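Local coordinates for HTPA Reductase (Selaginella moellendorffii, PDB 5U5I), which probably catalyses the NAD(P)H-dependent reduction of 4-hydroxy-tetrahydrodipicolinate to tetrahydrodipicolinate in lysine biosynthesis, at residues Thr158-Ser163 with Lys198-Arg203. Residues are numbered along the deposited sequence; the frame is centred on the assembly and turned at random.
Sequences TESHQS and KEQMTR
Thr158 lies over one face of the Arg203 guanidinium, with OG1 3.7 Å from Arg203 NH1. Arg203 runs extended from CG to NE, and the two side chains approach from opposite directions. Its NH2 makes a salt bridge to Glu199 OE1 at 3.2 Å, one helical turn back, which helps fix the plane of the group. Thr158 OG1 is buried here without a polar partner. The His161 side chain starts away from the helix. Its ring edge takes Glu159 CG in plane, and ND1 donates to Glu159 OE1 (2.8 Å, 162°) from above the carboxylate. Glu159 OE1 is also paired with Arg195. Gln200 reaches from the helix to the strand. Its CG touches Ser160 OG at 3.2 Å, while that hydroxyl bonds to His214. Gln200 CG is anti to its carbonyl carbon (chi1 -67°) and the chain continues extended, bringing NE2 to 2.7 Å from His161 O. A water bridges Gln200 OE1 and Ser163 OG, 2.7 Å from each. The contact packs helix 197-202 on one face of the mixed sheet that contains strand 154-161, in the C-terminal region of this DapB-family reductase; the loop that follows brings the side chain of Gln162 to about 6 Å from the bound NAD.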
# COMPACT_ATOMS: atom_id res chain seq x y z
N THR B 158 11.26 -2.09 -10.98
CA THR B 158 11.41 -2.59 -12.33
C THR B 158 10.03 -2.66 -13.01
O THR B 158 9.01 -2.98 -12.40
CB THR B 158 12.21 -3.91 -12.39
OG1 THR B 158 12.22 -4.41 -13.73
CG2 THR B 158 11.63 -4.98 -11.49
N GLU B 159 10.03 -2.35 -14.30
CA GLU B 159 8.80 -2.03 -15.02
C GLU B 159 8.90 -2.54 -16.46
O GLU B 159 9.93 -2.38 -17.11
CB GLU B 159 8.61 -0.52 -14.93
CG GLU B 159 7.37 0.06 -15.57
CD GLU B 159 7.63 0.59 -16.97
OE1 GLU B 159 7.70 -0.22 -17.91
OE2 GLU B 159 7.78 1.82 -17.12
N SER B 160 7.83 -3.17 -16.94
CA SER B 160 7.77 -3.73 -18.29
C SER B 160 6.46 -3.40 -19.01
O SER B 160 5.38 -3.72 -18.51
CB SER B 160 7.99 -5.24 -18.26
OG SER B 160 7.94 -5.79 -19.56
N HIS B 161 6.60 -2.78 -20.17
CA HIS B 161 5.50 -2.47 -21.08
C HIS B 161 5.95 -2.86 -22.51
O HIS B 161 7.13 -3.16 -22.75
CB HIS B 161 5.17 -0.96 -21.05
CG HIS B 161 4.39 -0.53 -19.84
ND1 HIS B 161 4.97 -0.36 -18.60
CD2 HIS B 161 3.09 -0.20 -19.70
CE1 HIS B 161 4.05 0.03 -17.73
NE2 HIS B 161 2.89 0.14 -18.38
N GLN B 162 5.00 -2.85 -23.44
CA GLN B 162 5.30 -3.09 -24.85
C GLN B 162 6.39 -2.14 -25.37
O GLN B 162 6.46 -0.98 -24.94
CB GLN B 162 4.03 -3.05 -25.73
CG GLN B 162 3.29 -1.71 -25.85
CD GLN B 162 2.40 -1.36 -24.67
OE1 GLN B 162 2.00 -2.22 -23.87
NE2 GLN B 162 2.08 -0.08 -24.54
N SER B 163 7.23 -2.66 -26.26
CA SER B 163 8.45 -1.99 -26.74
C SER B 163 8.26 -0.54 -27.24
O SER B 163 9.18 0.28 -27.16
CB SER B 163 9.08 -2.81 -27.87
OG SER B 163 9.06 -4.20 -27.56
N LYS B 198 12.68 -10.88 -25.10
CA LYS B 198 13.29 -12.04 -24.42
C LYS B 198 13.31 -11.87 -22.90
O LYS B 198 12.93 -12.78 -22.16
CB LYS B 198 14.72 -12.27 -24.92
N GLU B 199 13.74 -10.69 -22.45
CA GLU B 199 13.82 -10.35 -21.03
C GLU B 199 12.42 -10.25 -20.40
O GLU B 199 12.20 -10.76 -19.29
CB GLU B 199 14.60 -9.04 -20.85
CG GLU B 199 14.99 -8.74 -19.41
CD GLU B 199 15.97 -7.58 -19.27
OE1 GLU B 199 15.97 -6.94 -18.19
OE2 GLU B 199 16.75 -7.31 -20.20
N GLN B 200 11.48 -9.63 -21.12
CA GLN B 200 10.07 -9.54 -20.70
C GLN B 200 9.46 -10.92 -20.41
O GLN B 200 8.78 -11.10 -19.41
CB GLN B 200 9.22 -8.78 -21.75
CG GLN B 200 9.58 -7.30 -21.90
CD GLN B 200 8.87 -6.59 -23.05
OE1 GLN B 200 8.49 -7.21 -24.03
NE2 GLN B 200 8.72 -5.28 -22.92
N MSE B 201 9.74 -11.89 -21.28
CA MSE B 201 9.27 -13.27 -21.08
C MSE B 201 9.96 -13.94 -19.91
O MSE B 201 9.30 -14.38 -18.96
CB MSE B 201 9.47 -14.07 -22.36
CG MSE B 201 8.58 -13.55 -23.49
SE MSE B 201 8.24 -14.91 -24.87
CE MSE B 201 7.01 -15.89 -23.66
N THR B 202 11.29 -14.01 -19.94
CA THR B 202 12.05 -14.81 -18.97
C THR B 202 12.10 -14.17 -17.58
O THR B 202 11.75 -14.81 -16.58
CB THR B 202 13.49 -15.11 -19.45
OG1 THR B 202 14.23 -13.89 -19.59
CG2 THR B 202 13.48 -15.87 -20.78
N ARG B 203 12.52 -12.90 -17.52
CA ARG B 203 12.67 -12.20 -16.25
C ARG B 203 11.33 -11.78 -15.62
O ARG B 203 11.17 -11.90 -14.41
CB ARG B 203 13.57 -10.97 -16.40
CG ARG B 203 13.90 -10.30 -15.08
CD ARG B 203 14.72 -9.03 -15.27
NE ARG B 203 14.69 -8.18 -14.08
CZ ARG B 203 15.34 -7.02 -13.97
NH1 ARG B 203 15.24 -6.32 -12.84
NH2 ARG B 203 16.09 -6.55 -14.97
O HOH W 1 7.43 -5.67 -25.96